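Long-range contacts in BH0493 protein (Bacillus halodurans C-125, PDB 2QEE), which binds zinc and is probably a metal-dependent hydrolase of the amidohydrolase family: residues 103-108 with 119-124; 261-266 with 325-330; 276-281 with 301-306. One frame throughout, in Å; residues are numbered along the deposited sequence.

Along the chain from the N terminus, contact 1 comes first: residues 103-108 and 119-124 close a short loop between helix 93-104 and helix 114-122, on the periphery of the subunit. That loop is complete well before contact 2 opens at strand 257-264, which is tied to the loop after strand 321-323, beside the zinc. Contact 3, 276-281 with 301-306, nests wholly within this longer excursion and joins strand 277-278 to the end of strand 298-302; both of these strands pair with strand 257-264. Contacts 2 and 3 touch, with centres about 5 Å apart and a salt bridge from K265 to D276, whereas contact 1 stands about 31 Å and 36 Å away, centre to centre.

Contact 1. Residues 103-108 with 119-124; sequences QGLGLD and EYFAKK
L105 and L107 meet Y120 and F121 in a small, partly buried apolar contact between the ends of two consecutive helices, 93-104 and 114-122, far from the metal site. The leucines divide the work by branch. L105 sends CD1 to F121, 3.6 Å from CZ, and CD2 to the phenol end of Y120, 3.6 Å from OH, while L107 lays CD2 against the near part of the same ring, 3.8 Å from Y120 CD1. Between the leucines the chain turns in a Schellman motif: G106, with positive phi (84°), returns its N to Q103 O, and a CB there would crowd the carbonyl O of L105, which favours glycine. With CG anti to the nitrogen (chi1 172°), Y120 reaches back to that turn, and a water 2.6 Å from Y120 OH donates to L105 O. K124 NZ adds a 2.9 Å bond to Y120 OH and also reaches Q129 and T132 of helix 126-136. A phenylalanine in place of Y120 would probably leave the bridging water and K124 without their hydroxyl partner and open a gap beside L105 CD2. The Y120 ring sets CD2 3.7 Å above the centre of the F121 ring, and F121 also packs on W42.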
loop_
_atom_site.group_PDB
_atom_site.type_symbol
_atom_site.label_atom_id
_atom_site.label_comp_id
_atom_site.label_asym_id
_atom_site.label_seq_id
_atom_site.Cartn_x
_atom_site.Cartn_y
_atom_site.Cartn_z
ATOM N N GLN C 103 -27.591 17.580 -3.481
ATOM C CA GLN C 103 -28.599 16.902 -2.674
ATOM C C GLN C 103 -28.720 17.574 -1.292
ATOM O O GLN C 103 -29.832 17.810 -0.789
ATOM C CB GLN C 103 -28.219 15.414 -2.530
ATOM C CG GLN C 103 -29.375 14.573 -1.997
ATOM C CD GLN C 103 -28.913 13.213 -1.571
ATOM O OE1 GLN C 103 -27.893 13.073 -0.847
ATOM N NE2 GLN C 103 -29.637 12.184 -2.045
ATOM N N GLY C 104 -27.576 17.857 -0.664
ATOM C CA GLY C 104 -27.544 18.443 0.683
ATOM C C GLY C 104 -28.320 19.743 0.707
ATOM O O GLY C 104 -28.999 20.065 1.695
ATOM N N LEU C 105 -28.220 20.495 -0.388
ATOM C CA LEU C 105 -28.824 21.826 -0.476
ATOM C C LEU C 105 -30.316 21.775 -0.771
ATOM O O LEU C 105 -30.977 22.826 -0.833
ATOM C CB LEU C 105 -28.086 22.626 -1.553
ATOM C CG LEU C 105 -26.635 23.076 -1.206
ATOM C CD1 LEU C 105 -26.010 23.610 -2.509
ATOM C CD2 LEU C 105 -26.611 24.121 -0.122
ATOM N N GLY C 106 -30.861 20.570 -0.914
ATOM C CA GLY C 106 -32.268 20.400 -1.245
ATOM C C GLY C 106 -32.497 20.503 -2.735
ATOM O O GLY C 106 -33.655 20.546 -3.188
ATOM N N LEU C 107 -31.412 20.488 -3.523
ATOM C CA LEU C 107 -31.585 20.388 -4.969
ATOM C C LEU C 107 -31.742 18.917 -5.383
ATOM O O LEU C 107 -31.521 17.987 -4.597
ATOM C CB LEU C 107 -30.507 21.146 -5.728
ATOM C CG LEU C 107 -30.315 22.592 -5.214
ATOM C CD1 LEU C 107 -29.144 23.292 -5.758
ATOM C CD2 LEU C 107 -31.566 23.469 -5.568
ATOM N N ASP C 108 -32.140 18.684 -6.619
ATOM C CA ASP C 108 -32.441 17.339 -7.019
ATOM C C ASP C 108 -31.525 16.872 -8.163
ATOM O O ASP C 108 -31.709 17.261 -9.312
ATOM C CB ASP C 108 -33.914 17.297 -7.425
ATOM C CG ASP C 108 -34.391 15.927 -7.816
ATOM O OD1 ASP C 108 -33.658 14.916 -7.632
ATOM O OD2 ASP C 108 -35.546 15.873 -8.312
ATOM N N GLU C 119 -30.066 28.748 -10.355
ATOM C CA GLU C 119 -31.091 29.680 -9.797
ATOM C C GLU C 119 -31.080 29.745 -8.270
ATOM O O GLU C 119 -31.312 30.797 -7.688
ATOM C CB GLU C 119 -32.500 29.345 -10.297
ATOM C CG GLU C 119 -32.724 29.502 -11.813
ATOM C CD GLU C 119 -34.073 28.927 -12.304
ATOM O OE1 GLU C 119 -34.277 28.895 -13.540
ATOM O OE2 GLU C 119 -34.916 28.511 -11.478
ATOM N N TYR C 120 -30.785 28.617 -7.620
ATOM C CA TYR C 120 -30.729 28.547 -6.185
ATOM C C TYR C 120 -29.733 29.544 -5.632
ATOM O O TYR C 120 -29.994 30.239 -4.644
ATOM C CB TYR C 120 -30.374 27.100 -5.746
ATOM C CG TYR C 120 -30.100 26.945 -4.252
ATOM C CD1 TYR C 120 -31.097 26.553 -3.361
ATOM C CD2 TYR C 120 -28.831 27.193 -3.737
ATOM C CE1 TYR C 120 -30.814 26.431 -1.963
ATOM C CE2 TYR C 120 -28.548 27.081 -2.387
ATOM C CZ TYR C 120 -29.542 26.675 -1.515
ATOM O OH TYR C 120 -29.193 26.594 -0.189
ATOM N N PHE C 121 -28.566 29.610 -6.252
ATOM C CA PHE C 121 -27.452 30.394 -5.688
ATOM C C PHE C 121 -27.575 31.891 -6.019
ATOM O O PHE C 121 -27.083 32.731 -5.258
ATOM C CB PHE C 121 -26.096 29.870 -6.209
ATOM C CG PHE C 121 -25.865 28.399 -5.927
ATOM C CD1 PHE C 121 -25.205 27.988 -4.764
ATOM C CD2 PHE C 121 -26.305 27.432 -6.825
ATOM C CE1 PHE C 121 -24.997 26.623 -4.504
ATOM C CE2 PHE C 121 -26.103 26.060 -6.572
ATOM C CZ PHE C 121 -25.445 25.651 -5.437
ATOM N N ALA C 122 -28.217 32.169 -7.152
ATOM C CA ALA C 122 -28.429 33.531 -7.671
ATOM C C ALA C 122 -29.226 34.346 -6.676
ATOM O O ALA C 122 -29.056 35.567 -6.599
ATOM C CB ALA C 122 -29.157 33.496 -9.007
ATOM N N LYS C 123 -30.059 33.671 -5.886
ATOM C CA LYS C 123 -30.902 34.369 -4.916
ATOM C C LYS C 123 -30.400 34.453 -3.477
ATOM O O LYS C 123 -31.197 34.710 -2.570
ATOM C CB LYS C 123 -32.357 33.876 -4.959
ATOM C CG LYS C 123 -32.591 32.405 -5.045
ATOM C CD LYS C 123 -33.691 32.188 -6.060
ATOM C CE LYS C 123 -34.721 31.188 -5.576
ATOM N NZ LYS C 123 -35.540 30.685 -6.728
ATOM N N LYS C 124 -29.096 34.287 -3.259
ATOM C CA LYS C 124 -28.568 34.290 -1.889
ATOM C C LYS C 124 -27.378 35.221 -1.748
ATOM O O LYS C 124 -26.667 35.448 -2.722
ATOM C CB LYS C 124 -28.110 32.860 -1.496
ATOM C CG LYS C 124 -29.180 31.800 -1.587
ATOM C CD LYS C 124 -28.707 30.488 -0.979
ATOM C CE LYS C 124 -28.743 30.562 0.561
ATOM N NZ LYS C 124 -28.784 29.175 1.107
HETATM O O HOH W 1 -30.677 24.875 1.106
#

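Contact 2. Residues 261-266 with 325-330; sequences IGVKKR and GCWWFM
V263 wedges its CG2 methyl against the six-membered ring of W328, 3.5 Å from CZ3 and 3.7 Å from CH2, the two side chains crossing at about a right angle. The methyl gets there because it stands anti to the backbone N of V263, leaving CG1 in the crowded position between N and the carbonyl carbon. W327 has CG anti to the backbone N (chi1 -175°), as V263 has CG2, and this throws its indole at the backbone instead: CZ3 lies 3.6 Å from I261 N, and the carbonyl carbon of I261 sits in the plane of the ring at its edge. V263 CB, 4.2 Å from W327 CH2, touches both indoles. W328 CE3 lies over one face of W327 near its rim, and F329 CZ likewise over a face of W328. The turn through these residues is closed by M330 N to W327 O, 2.9 Å, with W328 at phi 60°. The W327 side chain lies about 4 Å from the zinc and packs on its ligand D357, consistent with a place in the wall of the metal site. Strand 257-264 is flanked by strands 222-226 and 298-302, with T301 against W327, while C326 and M330 rest on helix 333-347.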
loop_
_atom_site.group_PDB
_atom_site.type_symbol
_atom_site.label_atom_id
_atom_site.label_comp_id
_atom_site.label_asym_id
_atom_site.label_seq_id
_atom_site.Cartn_x
_atom_site.Cartn_y
_atom_site.Cartn_z
ATOM N N ILE C 261 3.559 17.673 3.142
ATOM C CA ILE C 261 4.760 17.281 2.449
ATOM C C ILE C 261 4.406 16.332 1.280
ATOM O O ILE C 261 3.636 15.393 1.461
ATOM C CB ILE C 261 5.702 16.557 3.412
ATOM C CG1 ILE C 261 6.207 17.520 4.520
ATOM C CG2 ILE C 261 6.913 15.961 2.618
ATOM C CD1 ILE C 261 6.786 16.790 5.774
ATOM N N GLY C 262 4.993 16.558 0.099
ATOM C CA GLY C 262 4.922 15.534 -0.969
ATOM C C GLY C 262 4.408 16.055 -2.307
ATOM O O GLY C 262 4.333 15.282 -3.272
ATOM N N VAL C 263 4.144 17.360 -2.400
ATOM C CA VAL C 263 3.576 17.933 -3.631
ATOM C C VAL C 263 4.724 18.336 -4.559
ATOM O O VAL C 263 5.664 19.019 -4.133
ATOM C CB VAL C 263 2.619 19.140 -3.354
ATOM C CG1 VAL C 263 3.327 20.296 -2.614
ATOM C CG2 VAL C 263 2.012 19.603 -4.649
ATOM N N LYS C 264 4.671 17.834 -5.777
ATOM C CA LYS C 264 5.628 18.231 -6.822
ATOM C C LYS C 264 4.915 19.270 -7.726
ATOM O O LYS C 264 4.024 18.949 -8.512
ATOM C CB LYS C 264 6.083 16.978 -7.599
ATOM C CG LYS C 264 7.057 17.332 -8.752
ATOM C CD LYS C 264 7.787 16.050 -9.259
ATOM C CE LYS C 264 8.953 16.444 -10.174
ATOM N NZ LYS C 264 9.454 15.300 -10.985
ATOM N N LYS C 265 5.304 20.540 -7.613
ATOM C CA LYS C 265 4.554 21.608 -8.290
ATOM C C LYS C 265 4.693 21.677 -9.805
ATOM O O LYS C 265 5.780 21.468 -10.355
ATOM C CB LYS C 265 4.932 22.991 -7.733
ATOM C CG LYS C 265 4.750 23.192 -6.219
ATOM C CD LYS C 265 3.314 23.258 -5.772
ATOM C CE LYS C 265 2.628 24.532 -6.201
ATOM N NZ LYS C 265 1.136 24.475 -5.937
ATOM N N ARG C 266 3.595 21.993 -10.473
ATOM C CA ARG C 266 3.634 22.390 -11.888
ATOM C C ARG C 266 4.334 21.383 -12.808
ATOM O O ARG C 266 5.186 21.764 -13.660
ATOM C CB ARG C 266 4.298 23.770 -12.016
ATOM C CG ARG C 266 3.533 24.881 -11.294
ATOM C CD ARG C 266 4.365 26.196 -11.336
ATOM N NE ARG C 266 5.642 26.051 -10.624
ATOM C CZ ARG C 266 5.806 26.267 -9.317
ATOM N NH1 ARG C 266 4.785 26.658 -8.555
ATOM N NH2 ARG C 266 7.002 26.089 -8.773
ATOM N N GLY C 325 -5.543 14.286 8.707
ATOM C CA GLY C 325 -6.267 14.342 7.438
ATOM C C GLY C 325 -5.721 13.402 6.358
ATOM O O GLY C 325 -4.674 12.763 6.476
ATOM N N CYS C 326 -6.497 13.356 5.284
ATOM C CA CYS C 326 -6.143 12.603 4.129
ATOM C C CYS C 326 -6.142 13.591 3.012
ATOM O O CYS C 326 -7.180 13.915 2.473
ATOM C CB CYS C 326 -7.234 11.536 3.910
ATOM S SG CYS C 326 -7.467 10.422 5.320
ATOM N N TRP C 327 -4.943 14.052 2.677
ATOM C CA TRP C 327 -4.778 15.219 1.850
ATOM C C TRP C 327 -4.857 14.872 0.364
ATOM O O TRP C 327 -4.076 14.019 -0.106
ATOM C CB TRP C 327 -3.362 15.755 2.193
ATOM C CG TRP C 327 -2.957 17.040 1.552
ATOM C CD1 TRP C 327 -3.768 18.080 1.204
ATOM C CD2 TRP C 327 -1.614 17.434 1.199
ATOM N NE1 TRP C 327 -3.014 19.089 0.627
ATOM C CE2 TRP C 327 -1.698 18.725 0.618
ATOM C CE3 TRP C 327 -0.357 16.832 1.337
ATOM C CZ2 TRP C 327 -0.562 19.424 0.152
ATOM C CZ3 TRP C 327 0.773 17.540 0.882
ATOM C CH2 TRP C 327 0.656 18.804 0.295
ATOM N N TRP C 328 -5.761 15.553 -0.339
ATOM C CA TRP C 328 -5.732 15.715 -1.812
ATOM C C TRP C 328 -5.805 14.341 -2.523
ATOM O O TRP C 328 -6.860 13.696 -2.566
ATOM C CB TRP C 328 -4.435 16.456 -2.163
ATOM C CG TRP C 328 -4.305 17.050 -3.494
ATOM C CD1 TRP C 328 -5.114 16.897 -4.601
ATOM C CD2 TRP C 328 -3.280 17.984 -3.860
ATOM N NE1 TRP C 328 -4.619 17.693 -5.646
ATOM C CE2 TRP C 328 -3.506 18.358 -5.198
ATOM C CE3 TRP C 328 -2.187 18.524 -3.176
ATOM C CZ2 TRP C 328 -2.661 19.249 -5.874
ATOM C CZ3 TRP C 328 -1.360 19.425 -3.842
ATOM C CH2 TRP C 328 -1.610 19.774 -5.180
ATOM N N PHE C 329 -4.679 13.830 -2.994
ATOM C CA PHE C 329 -4.696 12.518 -3.719
ATOM C C PHE C 329 -4.926 11.317 -2.765
ATOM O O PHE C 329 -5.207 10.206 -3.197
ATOM C CB PHE C 329 -3.435 12.316 -4.531
ATOM C CG PHE C 329 -3.190 13.423 -5.506
ATOM C CD1 PHE C 329 -4.150 13.790 -6.421
ATOM C CD2 PHE C 329 -1.959 14.099 -5.487
ATOM C CE1 PHE C 329 -3.888 14.830 -7.299
ATOM C CE2 PHE C 329 -1.702 15.127 -6.348
ATOM C CZ PHE C 329 -2.639 15.497 -7.239
ATOM N N MET C 330 -4.859 11.603 -1.455
ATOM C CA MET C 330 -5.228 10.654 -0.403
ATOM C C MET C 330 -6.732 10.746 -0.070
ATOM O O MET C 330 -7.266 9.893 0.662
ATOM C CB MET C 330 -4.455 10.891 0.914
ATOM C CG MET C 330 -2.896 10.890 0.828
ATOM S SD MET C 330 -2.243 9.239 0.479
ATOM C CE MET C 330 -2.330 9.232 -1.303
#

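Contact 3. Residues 276-281 with 301-306; sequences DFVGKA and TMLSRE
K280 and S304 bring their CA atoms within 5.1 Å, yet the two backbones are joined through a water: S304 N donates to it at 3.0 Å, and G279 O lies beside it. Direct contact is made by carbon atoms against carbon and against oxygen. V278 presses CG2 on L303 CG at 3.5 Å, tighter than usual for two carbons, its side chain oblique to the leucine. At the other end A281 CB meets M302 CE at 3.6 Å, where a bend at chi3 carries the methionine methyl across. S304 OG lies anti to its own N (chi1 172°) and accepts from E306 N at 3.1 Å with an angle of 146°, an ST turn in the link between strand 298-302 and helix 308-317. Over this turn runs K280, fully extended, its CD 3.9 Å from E306 CB and its CE 3.5 Å from E306 O. Strands 277-278 and 298-302 both pair with strand 257-264, antiparallel and parallel respectively, and K280 also packs on K280 of each of the other two subunits. The methyl of V278 covers L303 O, which has no hydrogen-bonding partner in the model, so the close apolar fit is likely to carry some polar cost.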
loop_
_atom_site.group_PDB
_atom_site.type_symbol
_atom_site.label_atom_id
_atom_site.label_comp_id
_atom_site.label_asym_id
_atom_site.label_seq_id
_atom_site.Cartn_x
_atom_site.Cartn_y
_atom_site.Cartn_z
ATOM N N ASP C 276 -0.295 19.848 -10.452
ATOM C CA ASP C 276 0.668 19.431 -9.412
ATOM C C ASP C 276 0.630 17.914 -9.240
ATOM O O ASP C 276 -0.439 17.308 -9.393
ATOM C CB ASP C 276 0.305 20.088 -8.089
ATOM C CG ASP C 276 0.515 21.619 -8.097
ATOM O OD1 ASP C 276 1.210 22.173 -8.985
ATOM O OD2 ASP C 276 0.037 22.248 -7.139
ATOM N N PHE C 277 1.788 17.323 -8.945
ATOM C CA PHE C 277 1.946 15.890 -8.869
ATOM C C PHE C 277 2.398 15.533 -7.441
ATOM O O PHE C 277 2.337 16.394 -6.494
ATOM C CB PHE C 277 2.925 15.470 -10.009
ATOM C CG PHE C 277 3.143 13.957 -10.189
ATOM C CD1 PHE C 277 2.111 13.012 -10.117
ATOM C CD2 PHE C 277 4.431 13.488 -10.495
ATOM C CE1 PHE C 277 2.370 11.620 -10.353
ATOM C CE2 PHE C 277 4.672 12.106 -10.755
ATOM C CZ PHE C 277 3.635 11.180 -10.612
ATOM N N VAL C 278 2.767 14.275 -7.263
ATOM C CA VAL C 278 3.112 13.729 -5.951
ATOM C C VAL C 278 4.423 12.922 -5.991
ATOM O O VAL C 278 4.765 12.311 -7.037
ATOM C CB VAL C 278 1.930 12.806 -5.506
ATOM C CG1 VAL C 278 1.736 11.612 -6.463
ATOM C CG2 VAL C 278 2.146 12.304 -4.011
ATOM N N GLY C 279 5.149 12.866 -4.868
ATOM C CA GLY C 279 6.303 11.954 -4.756
ATOM C C GLY C 279 6.397 11.521 -3.304
ATOM O O GLY C 279 5.984 12.279 -2.408
ATOM N N LYS C 280 6.942 10.325 -3.102
ATOM C CA LYS C 280 7.264 9.837 -1.761
ATOM C C LYS C 280 8.418 10.676 -1.196
ATOM O O LYS C 280 9.372 10.962 -1.902
ATOM C CB LYS C 280 7.621 8.342 -1.778
ATOM C CG LYS C 280 7.750 7.734 -0.338
ATOM C CD LYS C 280 8.257 6.340 -0.484
ATOM C CE LYS C 280 8.370 5.664 0.901
ATOM N NZ LYS C 280 8.900 4.289 0.775
ATOM N N ALA C 281 8.310 11.050 0.083
ATOM C CA ALA C 281 9.362 11.868 0.740
ATOM C C ALA C 281 10.168 10.959 1.675
ATOM O O ALA C 281 9.671 9.907 2.177
ATOM C CB ALA C 281 8.718 13.077 1.604
ATOM N N THR C 301 0.759 16.359 7.447
ATOM C CA THR C 301 0.014 15.493 6.531
ATOM C C THR C 301 0.930 15.248 5.319
ATOM O O THR C 301 1.738 16.137 4.961
ATOM C CB THR C 301 -1.358 16.098 6.150
ATOM O OG1 THR C 301 -2.230 15.076 5.637
ATOM C CG2 THR C 301 -1.281 17.258 5.114
ATOM N N MET C 302 0.792 14.073 4.682
ATOM C CA MET C 302 1.727 13.739 3.586
ATOM C C MET C 302 0.946 13.300 2.375
ATOM O O MET C 302 -0.156 12.768 2.500
ATOM C CB MET C 302 2.764 12.682 3.963
ATOM C CG MET C 302 3.710 13.181 5.076
ATOM S SD MET C 302 5.013 12.110 5.552
ATOM C CE MET C 302 6.217 12.566 4.201
ATOM N N LEU C 303 1.528 13.537 1.205
ATOM C CA LEU C 303 0.718 13.351 -0.016
ATOM C C LEU C 303 0.817 11.946 -0.650
ATOM O O LEU C 303 -0.105 11.537 -1.391
ATOM C CB LEU C 303 1.109 14.410 -1.062
ATOM C CG LEU C 303 0.190 14.588 -2.277
ATOM C CD1 LEU C 303 -1.280 14.884 -1.964
ATOM C CD2 LEU C 303 0.790 15.779 -3.170
ATOM N N SER C 304 1.951 11.296 -0.452
ATOM C CA SER C 304 2.181 9.962 -1.106
ATOM C C SER C 304 1.450 8.869 -0.271
ATOM O O SER C 304 1.620 8.798 0.951
ATOM C CB SER C 304 3.693 9.674 -1.194
ATOM O OG SER C 304 3.921 8.325 -1.647
ATOM N N ARG C 305 0.798 7.920 -0.981
ATOM C CA ARG C 305 0.205 6.763 -0.317
ATOM C C ARG C 305 1.299 6.039 0.461
ATOM O O ARG C 305 1.055 5.494 1.545
ATOM C CB ARG C 305 -0.397 5.795 -1.361
ATOM C CG ARG C 305 -1.133 4.625 -0.708
ATOM C CD ARG C 305 -1.559 3.633 -1.817
ATOM N NE ARG C 305 -2.291 2.545 -1.159
ATOM C CZ ARG C 305 -2.403 1.320 -1.650
ATOM N NH1 ARG C 305 -1.817 1.029 -2.813
ATOM N NH2 ARG C 305 -3.164 0.431 -1.017
ATOM N N GLU C 306 2.515 6.029 -0.102
ATOM C CA GLU C 306 3.589 5.168 0.360
ATOM C C GLU C 306 4.290 5.735 1.629
ATOM O O GLU C 306 5.139 5.064 2.243
ATOM C CB GLU C 306 4.615 4.922 -0.753
ATOM C CG GLU C 306 4.109 3.924 -1.763
ATOM C CD GLU C 306 2.899 4.408 -2.553
ATOM O OE1 GLU C 306 2.961 5.551 -3.072
ATOM O OE2 GLU C 306 1.964 3.574 -2.749
HETATM O O HOH W 2 4.624 12.384 0.255
#